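Local coordinates for protein cellobiose 2-epimerase (Ruminococcus albus, PDB 3VW5) that catalyses the reversible epimerization of cellobiose to 4-O-beta-D-glucopyranosyl-D-mannose within an (alpha/alpha)6 barrel, at residues 9-14 against 62-67; 82-87 against 94-99; 200-205 against 256-261. The protein carries 2 engineered substitutions. All coordinates share one frame; numbering follows the deposited sequence.

Interaction 1: 9-14 against 62-67; sequences ELTDHI and MTLGGD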
ATOM      1  N   GLU A   9      -6.232  -2.813  18.821  1.00 41.67           N
ATOM      2  CA  GLU A   9      -5.369  -3.658  18.008  1.00 43.03           C
ATOM      3  C   GLU A   9      -4.158  -2.860  17.513  1.00 39.06           C
ATOM      4  O   GLU A   9      -3.026  -3.346  17.522  1.00 39.21           O
ATOM      5  CB  GLU A   9      -6.156  -4.265  16.840  1.00 43.21           C
ATOM      6  CG  GLU A   9      -5.312  -5.128  15.913  1.00 41.94           C
ATOM      7  CD  GLU A   9      -4.651  -6.284  16.636  1.00 44.09           C
ATOM      8  OE1 GLU A   9      -3.598  -6.763  16.162  1.00 42.55           O
ATOM      9  OE2 GLU A   9      -5.189  -6.708  17.681  1.00 49.58           O
ATOM     10  N   LEU A  10      -4.399  -1.619  17.113  1.00 35.64           N
ATOM     11  CA  LEU A  10      -3.311  -0.739  16.717  1.00 38.24           C
ATOM     12  C   LEU A  10      -2.377  -0.427  17.888  1.00 39.34           C
ATOM     13  O   LEU A  10      -1.163  -0.650  17.784  1.00 39.37           O
ATOM     14  CB  LEU A  10      -3.862   0.548  16.097  1.00 39.70           C
ATOM     15  CG  LEU A  10      -2.960   1.472  15.270  1.00 41.78           C
ATOM     16  CD1 LEU A  10      -3.085   2.891  15.779  1.00 38.52           C
ATOM     17  CD2 LEU A  10      -1.498   1.048  15.200  1.00 34.10           C
ATOM     18  N   THR A  11      -2.933   0.073  18.996  1.00 35.80           N
ATOM     19  CA  THR A  11      -2.101   0.552  20.108  1.00 41.65           C
ATOM     20  C   THR A  11      -1.498  -0.523  21.017  1.00 45.95           C
ATOM     21  O   THR A  11      -0.417  -0.316  21.576  1.00 44.35           O
ATOM     22  CB  THR A  11      -2.828   1.573  20.995  1.00 44.72           C
ATOM     23  OG1 THR A  11      -3.878   0.920  21.726  1.00 47.62           O
ATOM     24  CG2 THR A  11      -3.387   2.724  20.150  1.00 40.11           C
ATOM     25  N   ASP A  12      -2.184  -1.655  21.187  1.00 44.26           N
ATOM     26  CA  ASP A  12      -1.696  -2.660  22.141  1.00 46.11           C
ATOM     27  C   ASP A  12      -1.044  -3.856  21.478  1.00 46.51           C
ATOM     28  O   ASP A  12      -0.300  -4.595  22.130  1.00 45.23           O
ATOM     29  CB  ASP A  12      -2.799  -3.135  23.092  1.00 51.87           C
ATOM     30  CG  ASP A  12      -3.411  -1.994  23.888  1.00 58.43           C
ATOM     31  OD1 ASP A  12      -2.670  -1.041  24.234  1.00 60.55           O
ATOM     32  OD2 ASP A  12      -4.636  -2.041  24.159  1.00 63.84           O
ATOM     33  N   HIS A  13      -1.316  -4.052  20.189  1.00 46.45           N
ATOM     34  CA  HIS A  13      -0.765  -5.206  19.484  1.00 42.60           C
ATOM     35  C   HIS A  13       0.235  -4.837  18.385  1.00 39.35           C
ATOM     36  O   HIS A  13       1.396  -5.243  18.429  1.00 39.73           O
ATOM     37  CB  HIS A  13      -1.887  -6.112  18.938  1.00 42.41           C
ATOM     38  CG  HIS A  13      -1.413  -7.480  18.552  1.00 48.31           C
ATOM     39  ND1 HIS A  13      -1.871  -8.148  17.434  1.00 43.83           N
ATOM     40  CD2 HIS A  13      -0.505  -8.307  19.134  1.00 38.19           C
ATOM     41  CE1 HIS A  13      -1.266  -9.318  17.344  1.00 43.63           C
ATOM     42  NE2 HIS A  13      -0.431  -9.438  18.366  1.00 39.17           N
ATOM     43  N   ILE A  14      -0.221  -4.063  17.410  1.00 39.78           N
ATOM     44  CA  ILE A  14       0.590  -3.736  16.235  1.00 38.82           C
ATOM     45  C   ILE A  14       1.815  -2.872  16.554  1.00 38.65           C
ATOM     46  O   ILE A  14       2.947  -3.242  16.238  1.00 39.12           O
ATOM     47  CB  ILE A  14      -0.264  -3.071  15.137  1.00 34.11           C
ATOM     48  CG1 ILE A  14      -1.294  -4.063  14.592  1.00 37.11           C
ATOM     49  CG2 ILE A  14       0.598  -2.554  14.016  1.00 32.16           C
ATOM     50  CD1 ILE A  14      -2.294  -3.447  13.612  1.00 36.51           C
ATOM     51  N   MET A  62       0.843  11.069  13.932  1.00 46.76           N
ATOM     52  CA  MET A  62      -0.160  12.086  13.637  1.00 45.51           C
ATOM     53  C   MET A  62      -1.563  11.693  14.116  1.00 45.18           C
ATOM     54  O   MET A  62      -2.471  12.516  14.128  1.00 47.69           O
ATOM     55  CB  MET A  62      -0.194  12.408  12.139  1.00 43.41           C
ATOM     56  CG  MET A  62       1.011  13.188  11.615  1.00 48.75           C
ATOM     57  SD  MET A  62       0.795  13.797   9.909  1.00 54.46           S
ATOM     58  CE  MET A  62       0.933  12.285   8.943  1.00 38.85           C
ATOM     59  N   THR A  63      -1.756  10.441  14.512  1.00 47.75           N
ATOM     60  CA  THR A  63      -3.099   9.990  14.861  1.00 47.85           C
ATOM     61  C   THR A  63      -3.278   9.859  16.375  1.00 48.53           C
ATOM     62  O   THR A  63      -4.317  10.224  16.934  1.00 46.35           O
ATOM     63  CB  THR A  63      -3.427   8.659  14.148  1.00 46.13           C
ATOM     64  OG1 THR A  63      -3.355   8.861  12.734  1.00 46.31           O
ATOM     65  CG2 THR A  63      -4.822   8.163  14.512  1.00 38.88           C
ATOM     66  N   LEU A  64      -2.237   9.369  17.030  1.00 47.43           N
ATOM     67  CA  LEU A  64      -2.301   9.045  18.443  1.00 52.17           C
ATOM     68  C   LEU A  64      -1.403   9.965  19.269  1.00 56.06           C
ATOM     69  O   LEU A  64      -1.600  10.123  20.479  1.00 54.24           O
ATOM     70  CB  LEU A  64      -1.860   7.598  18.634  1.00 48.95           C
ATOM     71  CG  LEU A  64      -2.496   6.606  17.669  1.00 42.29           C
ATOM     72  CD1 LEU A  64      -1.856   5.266  17.854  1.00 41.28           C
ATOM     73  CD2 LEU A  64      -3.994   6.525  17.878  1.00 45.56           C
ATOM     74  N   GLY A  65      -0.417  10.569  18.608  1.00 47.97           N
ATOM     75  CA  GLY A  65       0.614  11.303  19.310  1.00 46.25           C
ATOM     76  C   GLY A  65       1.540  10.325  20.009  1.00 51.20           C
ATOM     77  O   GLY A  65       1.343   9.111  19.939  1.00 53.56           O
ATOM     78  N   GLY A  66       2.558  10.848  20.680  1.00 46.87           N
ATOM     79  CA  GLY A  66       3.506  10.011  21.379  1.00 42.09           C
ATOM     80  C   GLY A  66       4.873  10.115  20.744  1.00 48.18           C
ATOM     81  O   GLY A  66       5.145   9.483  19.729  1.00 50.31           O
ATOM     82  N   ASP A  67       5.733  10.929  21.337  1.00 49.81           N
ATOM     83  CA  ASP A  67       7.090  11.121  20.841  1.00 50.93           C
ATOM     84  C   ASP A  67       7.765   9.840  20.367  1.00 48.93           C
ATOM     85  O   ASP A  67       8.524   9.861  19.402  1.00 51.28           O
ATOM     86  CB  ASP A  67       7.961  11.792  21.912  1.00 55.34           C
ATOM     87  CG  ASP A  67       7.622  13.258  22.097  1.00 68.90           C
ATOM     88  OD1 ASP A  67       6.822  13.797  21.284  1.00 63.45           O
ATOM     89  OD2 ASP A  67       8.177  13.874  23.036  1.00 75.79           O
TER
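In the (alpha/alpha)6 barrel, Leu10 on the outer helix 2-19 meets Leu64, the last residue of the inner helix 47-64. The two leucines touch tip to tip, Leu10 CD1 lying 3.4 Å from Leu64 CD1. That same Leu64 methyl is shared with the next residue along, since Thr11 CG2 stands 3.8 Å from Leu64 CD1. Thr11 can offer its methyl because its torsion (chi1 69°) tucks OG1 between the backbone N and the carbonyl carbon, where the hydroxyl bonds to Arg7 O. The join is purely apolar, and just past it Gly65 takes a positive phi as the chain leaves the helix. Behind the contact, helix 2-19 widens into a pi-type turn, with Glu9 O accepting from Ile14 N at 2.9 Å and from His13 N at 3.2 Å. His13 bonds the Glu9 carboxylate: ND1 to OE1 is 2.6 Å, with OE1 in the imidazole plane and the N-H on the carboxylate's syn side, 16° out of its plane. OE1 has a second donor in Trp349. Leu10 and Ile14 rest on Cys379 of helix 373-385, Thr63 packs on Met380 and Ile383 there, and Met62 leans on Arg124 and Ala125 of helix 109-126.

Interaction 2: 82-87 against 94-99; sequences NNCIDY and WMMDFE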
ATOM      1  N   ASN A  82      19.897   8.069   4.128  1.00 41.86           N
ATOM      2  CA  ASN A  82      21.340   7.817   4.121  1.00 43.84           C
ATOM      3  C   ASN A  82      21.800   6.582   3.355  1.00 40.77           C
ATOM      4  O   ASN A  82      22.988   6.425   3.103  1.00 47.99           O
ATOM      5  CB  ASN A  82      21.903   7.789   5.553  1.00 43.66           C
ATOM      6  CG  ASN A  82      21.547   9.044   6.352  1.00 46.59           C
ATOM      7  OD1 ASN A  82      21.448  10.138   5.802  1.00 51.87           O
ATOM      8  ND2 ASN A  82      21.332   8.879   7.649  1.00 43.38           N
ATOM      9  N   ASN A  83      20.885   5.693   2.989  1.00 44.53           N
ATOM     10  CA  ASN A  83      21.306   4.469   2.303  1.00 44.59           C
ATOM     11  C   ASN A  83      20.488   4.158   1.071  1.00 42.44           C
ATOM     12  O   ASN A  83      21.005   3.620   0.106  1.00 43.48           O
ATOM     13  CB  ASN A  83      21.268   3.244   3.234  1.00 41.21           C
ATOM     14  CG  ASN A  83      22.208   3.374   4.422  1.00 49.50           C
ATOM     15  OD1 ASN A  83      21.768   3.653   5.537  1.00 42.65           O
ATOM     16  ND2 ASN A  83      23.510   3.164   4.191  1.00 52.81           N
ATOM     17  N   CYS A  84      19.205   4.488   1.107  1.00 40.12           N
ATOM     18  CA  CYS A  84      18.268   3.884   0.170  1.00 44.08           C
ATOM     19  C   CYS A  84      18.069   4.697  -1.096  1.00 45.91           C
ATOM     20  O   CYS A  84      17.500   4.216  -2.074  1.00 45.56           O
ATOM     21  CB  CYS A  84      16.931   3.610   0.870  1.00 43.42           C
ATOM     22  SG  CYS A  84      17.082   2.346   2.172  1.00 40.14           S
ATOM     23  N   ILE A  85      18.562   5.928  -1.072  1.00 50.27           N
ATOM     24  CA  ILE A  85      18.376   6.853  -2.169  1.00 42.80           C
ATOM     25  C   ILE A  85      19.608   6.864  -3.073  1.00 46.99           C
ATOM     26  O   ILE A  85      20.744   6.944  -2.593  1.00 49.19           O
ATOM     27  CB  ILE A  85      18.053   8.253  -1.621  1.00 40.32           C
ATOM     28  CG1 ILE A  85      16.591   8.285  -1.174  1.00 35.53           C
ATOM     29  CG2 ILE A  85      18.332   9.314  -2.649  1.00 40.50           C
ATOM     30  CD1 ILE A  85      16.169   9.529  -0.460  1.00 36.32           C
ATOM     31  N   ASP A  86      19.381   6.734  -4.378  1.00 44.74           N
ATOM     32  CA  ASP A  86      20.454   6.845  -5.349  1.00 41.57           C
ATOM     33  C   ASP A  86      20.552   8.311  -5.761  1.00 45.88           C
ATOM     34  O   ASP A  86      19.813   8.773  -6.622  1.00 44.53           O
ATOM     35  CB  ASP A  86      20.193   5.955  -6.563  1.00 41.40           C
ATOM     36  CG  ASP A  86      21.389   5.882  -7.503  1.00 45.17           C
ATOM     37  OD1 ASP A  86      22.284   6.750  -7.389  1.00 44.38           O
ATOM     38  OD2 ASP A  86      21.435   4.967  -8.360  1.00 42.57           O
ATOM     39  N   TYR A  87      21.466   9.041  -5.129  1.00 48.17           N
ATOM     40  CA  TYR A  87      21.576  10.472  -5.351  1.00 44.48           C
ATOM     41  C   TYR A  87      22.185  10.749  -6.704  1.00 45.32           C
ATOM     42  O   TYR A  87      21.874  11.760  -7.339  1.00 49.67           O
ATOM     43  CB  TYR A  87      22.384  11.133  -4.233  1.00 43.59           C
ATOM     44  CG  TYR A  87      21.604  11.229  -2.940  1.00 43.79           C
ATOM     45  CD1 TYR A  87      20.554  12.137  -2.805  1.00 39.45           C
ATOM     46  CD2 TYR A  87      21.904  10.402  -1.860  1.00 41.01           C
ATOM     47  CE1 TYR A  87      19.834  12.227  -1.627  1.00 45.24           C
ATOM     48  CE2 TYR A  87      21.181  10.476  -0.675  1.00 43.44           C
ATOM     49  CZ  TYR A  87      20.152  11.388  -0.560  1.00 47.56           C
ATOM     50  OH  TYR A  87      19.435  11.464   0.620  1.00 48.19           O
ATOM     51  N   TRP A  94      16.273  -1.233  -4.544  1.00 38.57           N
ATOM     52  CA  TRP A  94      15.253  -2.229  -4.235  1.00 37.98           C
ATOM     53  C   TRP A  94      15.506  -2.920  -2.877  1.00 36.24           C
ATOM     54  O   TRP A  94      14.594  -3.118  -2.080  1.00 36.12           O
ATOM     55  CB  TRP A  94      15.143  -3.259  -5.382  1.00 36.47           C
ATOM     56  CG  TRP A  94      14.075  -4.285  -5.150  1.00 38.77           C
ATOM     57  CD1 TRP A  94      14.253  -5.578  -4.748  1.00 39.14           C
ATOM     58  CD2 TRP A  94      12.663  -4.095  -5.271  1.00 41.04           C
ATOM     59  NE1 TRP A  94      13.040  -6.206  -4.612  1.00 39.86           N
ATOM     60  CE2 TRP A  94      12.048  -5.321  -4.930  1.00 39.56           C
ATOM     61  CE3 TRP A  94      11.858  -3.014  -5.638  1.00 43.89           C
ATOM     62  CZ2 TRP A  94      10.668  -5.492  -4.948  1.00 46.34           C
ATOM     63  CZ3 TRP A  94      10.487  -3.188  -5.654  1.00 45.12           C
ATOM     64  CH2 TRP A  94       9.906  -4.418  -5.313  1.00 46.15           C
ATOM     65  N   MET A  95      16.762  -3.258  -2.623  1.00 40.36           N
ATOM     66  CA  MET A  95      17.127  -4.090  -1.499  1.00 39.52           C
ATOM     67  C   MET A  95      18.468  -3.673  -0.941  1.00 41.55           C
ATOM     68  O   MET A  95      19.438  -3.538  -1.685  1.00 37.60           O
ATOM     69  CB  MET A  95      17.258  -5.528  -1.969  1.00 39.18           C
ATOM     70  CG  MET A  95      17.146  -6.523  -0.839  1.00 41.76           C
ATOM     71  SD  MET A  95      15.407  -6.784  -0.503  1.00 55.57           S
ATOM     72  CE  MET A  95      15.525  -7.112   1.234  1.00 49.29           C
ATOM     73  N   MET A  96      18.534  -3.496   0.372  1.00 44.27           N
ATOM     74  CA  MET A  96      19.810  -3.250   1.036  1.00 44.74           C
ATOM     75  C   MET A  96      20.189  -4.532   1.759  1.00 42.99           C
ATOM     76  O   MET A  96      19.349  -5.408   1.920  1.00 45.99           O
ATOM     77  CB  MET A  96      19.666  -2.097   2.036  1.00 43.72           C
ATOM     78  CG  MET A  96      18.845  -0.918   1.510  1.00 46.87           C
ATOM     79  SD  MET A  96      19.438  -0.201  -0.057  1.00 48.37           S
ATOM     80  CE  MET A  96      21.106   0.298   0.412  1.00 43.83           C
ATOM     81  N   ASP A  97      21.441  -4.672   2.177  1.00 43.88           N
ATOM     82  CA  ASP A  97      21.787  -5.745   3.109  1.00 43.65           C
ATOM     83  C   ASP A  97      21.529  -5.235   4.537  1.00 47.15           C
ATOM     84  O   ASP A  97      21.090  -4.095   4.710  1.00 44.81           O
ATOM     85  CB  ASP A  97      23.225  -6.241   2.905  1.00 42.21           C
ATOM     86  CG  ASP A  97      24.280  -5.180   3.231  1.00 55.19           C
ATOM     87  OD1 ASP A  97      24.001  -4.223   3.997  1.00 55.00           O
ATOM     88  OD2 ASP A  97      25.412  -5.310   2.716  1.00 58.70           O
ATOM     89  N   PHE A  98      21.782  -6.064   5.551  1.00 50.80           N
ATOM     90  CA  PHE A  98      21.462  -5.676   6.928  1.00 47.70           C
ATOM     91  C   PHE A  98      22.255  -4.468   7.393  1.00 49.51           C
ATOM     92  O   PHE A  98      21.870  -3.782   8.350  1.00 50.18           O
ATOM     93  CB  PHE A  98      21.634  -6.838   7.907  1.00 51.62           C
ATOM     94  CG  PHE A  98      23.067  -7.111   8.313  1.00 56.14           C
ATOM     95  CD1 PHE A  98      23.929  -7.796   7.468  1.00 51.97           C
ATOM     96  CD2 PHE A  98      23.538  -6.718   9.563  1.00 53.79           C
ATOM     97  CE1 PHE A  98      25.233  -8.067   7.853  1.00 54.20           C
ATOM     98  CE2 PHE A  98      24.839  -6.986   9.951  1.00 54.22           C
ATOM     99  CZ  PHE A  98      25.686  -7.665   9.096  1.00 54.86           C
ATOM    100  N   GLU A  99      23.360  -4.200   6.709  1.00 49.94           N
ATOM    101  CA  GLU A  99      24.189  -3.044   7.049  1.00 53.88           C
ATOM    102  C   GLU A  99      23.826  -1.777   6.292  1.00 50.94           C
ATOM    103  O   GLU A  99      24.328  -0.705   6.610  1.00 51.45           O
ATOM    104  CB  GLU A  99      25.663  -3.359   6.836  1.00 51.44           C
ATOM    105  CG  GLU A  99      26.242  -4.209   7.935  1.00 59.37           C
ATOM    106  CD  GLU A  99      27.680  -4.591   7.664  1.00 71.81           C
ATOM    107  OE1 GLU A  99      28.006  -4.871   6.481  1.00 66.01           O
ATOM    108  OE2 GLU A  99      28.481  -4.593   8.631  1.00 71.83           O
TER
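Asn83, near the end of helix 67-84, presents its backbone rather than its amide to the strand 95-96: Asn83 O lies 3.3 Å from Met96 CE, and Asn83 CB is 4.1 Å from the same methyl. Cys84 comes next, its SG 3.8 Å from Met96 CG and 4.1 Å from Met96 SD. Met96 serves both neighbours by folding up. With chi2 at -56° and chi3 at -60° its chain bends twice, so that CG faces the cysteine while CE turns in over the Asn83 carbonyl. Val47, at the start of helix 47-64, touches both Cys84 and Met96, and a backbone hydrogen bond between Cys84 and Tyr93, just ahead of 94-99, draws the two parts of the chain together. This is where an outer helix of the (alpha/alpha)6 barrel hands over to the sheet at one end of the barrel. In that sheet strand 95-96 runs antiparallel to both 45-46 and 102-108, and Trp94 and Met95 together face Asp104 in a classic beta bulge. Ile85 points away from the strand and packs on Leu134 of helix 129-145, and its CG2 sits over the centre of the Tyr87 ring, 3.3 Å above the plane. Asp86, the buried residue that follows, is paired through OD2 with both Arg158 and Lys107; two cations beside it would be expected to favour the charged carboxylate.

Interaction 3: 200-205 against 256-261; sequences KVADRL and DVLGDE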
ATOM      1  N   LYS A 200       2.125  21.250 -10.188  1.00 47.81           N
ATOM      2  CA  LYS A 200       2.771  20.343 -11.135  1.00 46.61           C
ATOM      3  C   LYS A 200       2.477  18.902 -10.722  1.00 47.53           C
ATOM      4  O   LYS A 200       2.231  18.044 -11.569  1.00 48.84           O
ATOM      5  CB  LYS A 200       4.283  20.583 -11.182  1.00 49.93           C
ATOM      6  CG  LYS A 200       4.827  21.059 -12.527  1.00 51.83           C
ATOM      7  CD  LYS A 200       4.943  22.567 -12.580  1.00 59.97           C
ATOM      8  CE  LYS A 200       6.115  23.014 -13.454  1.00 65.68           C
ATOM      9  NZ  LYS A 200       6.961  24.066 -12.770  1.00 66.02           N
ATOM     10  N   VAL A 201       2.505  18.644  -9.414  1.00 43.79           N
ATOM     11  CA  VAL A 201       2.170  17.330  -8.867  1.00 40.42           C
ATOM     12  C   VAL A 201       0.691  16.973  -9.129  1.00 40.42           C
ATOM     13  O   VAL A 201       0.377  15.868  -9.567  1.00 39.93           O
ATOM     14  CB  VAL A 201       2.534  17.231  -7.345  1.00 41.74           C
ATOM     15  CG1 VAL A 201       2.155  15.867  -6.755  1.00 33.87           C
ATOM     16  CG2 VAL A 201       4.006  17.481  -7.147  1.00 32.55           C
ATOM     17  N   ALA A 202      -0.220  17.908  -8.890  1.00 41.73           N
ATOM     18  CA  ALA A 202      -1.624  17.645  -9.198  1.00 38.29           C
ATOM     19  C   ALA A 202      -1.855  17.333 -10.676  1.00 39.27           C
ATOM     20  O   ALA A 202      -2.693  16.500 -11.012  1.00 47.41           O
ATOM     21  CB  ALA A 202      -2.517  18.777  -8.736  1.00 34.49           C
ATOM     22  N   ASP A 203      -1.117  17.974 -11.569  1.00 41.50           N
ATOM     23  CA  ASP A 203      -1.253  17.644 -12.986  1.00 40.98           C
ATOM     24  C   ASP A 203      -0.985  16.170 -13.256  1.00 41.77           C
ATOM     25  O   ASP A 203      -1.807  15.499 -13.876  1.00 40.94           O
ATOM     26  CB  ASP A 203      -0.365  18.525 -13.868  1.00 41.20           C
ATOM     27  CG  ASP A 203      -0.955  19.905 -14.081  1.00 58.52           C
ATOM     28  OD1 ASP A 203      -2.207  20.023 -14.013  1.00 53.08           O
ATOM     29  OD2 ASP A 203      -0.166  20.864 -14.297  1.00 62.53           O
ATOM     30  N   ARG A 204       0.149  15.665 -12.779  1.00 38.22           N
ATOM     31  CA  ARG A 204       0.480  14.266 -12.992  1.00 39.16           C
ATOM     32  C   ARG A 204      -0.569  13.357 -12.333  1.00 40.97           C
ATOM     33  O   ARG A 204      -1.037  12.384 -12.951  1.00 37.23           O
ATOM     34  CB  ARG A 204       1.881  13.961 -12.471  1.00 39.13           C
ATOM     35  CG  ARG A 204       2.943  14.931 -12.963  1.00 37.88           C
ATOM     36  CD  ARG A 204       2.899  15.068 -14.461  1.00 39.20           C
ATOM     37  NE  ARG A 204       3.081  13.788 -15.135  1.00 40.46           N
ATOM     38  CZ  ARG A 204       2.292  13.338 -16.107  1.00 38.66           C
ATOM     39  NH1 ARG A 204       1.263  14.066 -16.521  1.00 32.48           N
ATOM     40  NH2 ARG A 204       2.533  12.155 -16.660  1.00 40.06           N
ATOM     41  N   LEU A 205      -0.947  13.694 -11.096  1.00 36.92           N
ATOM     42  CA  LEU A 205      -2.012  13.003 -10.375  1.00 35.00           C
ATOM     43  C   LEU A 205      -3.270  12.867 -11.224  1.00 40.90           C
ATOM     44  O   LEU A 205      -3.875  11.790 -11.267  1.00 41.77           O
ATOM     45  CB  LEU A 205      -2.385  13.754  -9.090  1.00 36.23           C
ATOM     46  CG  LEU A 205      -2.718  12.998  -7.787  1.00 41.90           C
ATOM     47  CD1 LEU A 205      -3.724  13.772  -6.975  1.00 38.15           C
ATOM     48  CD2 LEU A 205      -3.216  11.556  -7.975  1.00 33.70           C
ATOM     49  N   ASP A 256     -10.648  14.075  -3.231  1.00 49.25           N
ATOM     50  CA  ASP A 256     -10.972  14.955  -2.101  1.00 48.07           C
ATOM     51  C   ASP A 256      -9.821  15.910  -1.816  1.00 47.51           C
ATOM     52  O   ASP A 256     -10.044  17.077  -1.499  1.00 47.23           O
ATOM     53  CB  ASP A 256     -11.294  14.141  -0.839  1.00 43.54           C
ATOM     54  CG  ASP A 256     -12.645  13.453  -0.919  1.00 55.83           C
ATOM     55  OD1 ASP A 256     -13.449  13.861  -1.787  1.00 60.55           O
ATOM     56  OD2 ASP A 256     -12.910  12.514  -0.127  1.00 58.08           O
ATOM     57  N   VAL A 257      -8.596  15.400  -1.930  1.00 40.34           N
ATOM     58  CA  VAL A 257      -7.409  16.199  -1.691  1.00 46.18           C
ATOM     59  C   VAL A 257      -7.204  17.239  -2.799  1.00 48.77           C
ATOM     60  O   VAL A 257      -6.706  18.333  -2.547  1.00 54.68           O
ATOM     61  CB  VAL A 257      -6.155  15.303  -1.503  1.00 44.84           C
ATOM     62  CG1 VAL A 257      -4.898  16.137  -1.445  1.00 41.74           C
ATOM     63  CG2 VAL A 257      -6.293  14.466  -0.237  1.00 39.52           C
ATOM     64  N   LEU A 258      -7.611  16.907  -4.020  1.00 49.71           N
ATOM     65  CA  LEU A 258      -7.569  17.870  -5.117  1.00 51.35           C
ATOM     66  C   LEU A 258      -8.677  18.901  -4.949  1.00 54.61           C
ATOM     67  O   LEU A 258      -8.491  20.088  -5.216  1.00 55.90           O
ATOM     68  CB  LEU A 258      -7.683  17.167  -6.472  1.00 48.22           C
ATOM     69  CG  LEU A 258      -6.392  16.441  -6.849  1.00 46.46           C
ATOM     70  CD1 LEU A 258      -6.510  15.692  -8.161  1.00 47.43           C
ATOM     71  CD2 LEU A 258      -5.269  17.457  -6.903  1.00 48.64           C
ATOM     72  N   GLY A 259      -9.828  18.433  -4.484  1.00 56.27           N
ATOM     73  CA  GLY A 259     -10.955  19.303  -4.223  1.00 52.69           C
ATOM     74  C   GLY A 259     -11.691  19.748  -5.468  1.00 54.23           C
ATOM     75  O   GLY A 259     -12.405  20.739  -5.434  1.00 59.75           O
ATOM     76  N   ASP A 260     -11.512  19.027  -6.572  1.00 60.50           N
ATOM     77  CA  ASP A 260     -12.318  19.251  -7.776  1.00 56.75           C
ATOM     78  C   ASP A 260     -13.613  18.447  -7.670  1.00 61.42           C
ATOM     79  O   ASP A 260     -13.595  17.208  -7.652  1.00 59.25           O
ATOM     80  CB  ASP A 260     -11.538  18.868  -9.038  1.00 58.25           C
ATOM     81  CG  ASP A 260     -12.326  19.106 -10.331  1.00 69.79           C
ATOM     82  OD1 ASP A 260     -11.672  19.206 -11.400  1.00 74.70           O
ATOM     83  OD2 ASP A 260     -13.583  19.190 -10.295  1.00 66.86           O
ATOM     84  N   GLU A 261     -14.729  19.170  -7.602  1.00 65.24           N
ATOM     85  CA  GLU A 261     -16.040  18.583  -7.353  1.00 64.11           C
ATOM     86  C   GLU A 261     -16.525  17.718  -8.505  1.00 61.34           C
ATOM     87  O   GLU A 261     -17.266  16.757  -8.298  1.00 61.41           O
ATOM     88  CB  GLU A 261     -17.060  19.680  -7.054  1.00 65.62           C
ATOM     89  CG  GLU A 261     -16.712  20.490  -5.814  1.00 69.10           C
ATOM     90  CD  GLU A 261     -16.744  19.661  -4.528  1.00 72.57           C
ATOM     91  OE1 GLU A 261     -15.816  19.822  -3.690  1.00 70.80           O
ATOM     92  OE2 GLU A 261     -17.695  18.858  -4.352  1.00 70.21           O
TER
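Helix 199-216 passes the C-terminal end of helix 241-258 with Ala202 and Leu258 as the nearest backbone pair, their CA atoms 7.2 Å apart. Leu258 carries its whole side of the contact and spreads its two methyls over two partners. Its CD2 comes to 3.6 Å from Ala202 CB, and the short alanine side chain is consistent with the close CA approach. Its CD1 lies 3.6 Å from Leu205 CD1; the two leucines slide past each other in opposite directions instead of meeting head on, which leaves that Leu205 methyl also 3.8 Å from Leu258 CG. With CG anti to its carbonyl carbon (chi1 -74°), Leu258 reaches out across Ala202 and Leu205, which lie about one helical turn apart. Here an outer helix of the (alpha/alpha)6 barrel packs on an inner one, and Tyr193 of helix 179-196 touches both Ala202 and Val257. The inner helix stops at Leu258, and Gly259 leaves it with a positive phi of 76°. Asp260 then N-caps the next helix, 261-281, its OD2 accepting from Asp262 N. Lys206, also of helix 199-216, lies against both Leu258 and Asp260.

In the fold
From the N terminus, interaction 1 closes first, spanning the 47 residues between 14 and 62 and tying helix 2-19 to the end of helix 47-64. Helix 67-84 follows directly, and interaction 2 closes the six-residue loop at its far end, joining that helix to strand 95-96. A hundred residues further on, interaction 3 spans 50 residues, about half of them helix, with some strand, and joins helices 199-216 and 241-258. The three run in series along the chain; none nests or crosses. Their centres lie 27 to 31 Å apart, and the nearest atoms of interactions 1 and 3 remain about 12 Å apart, so they join separate parts of the barrel.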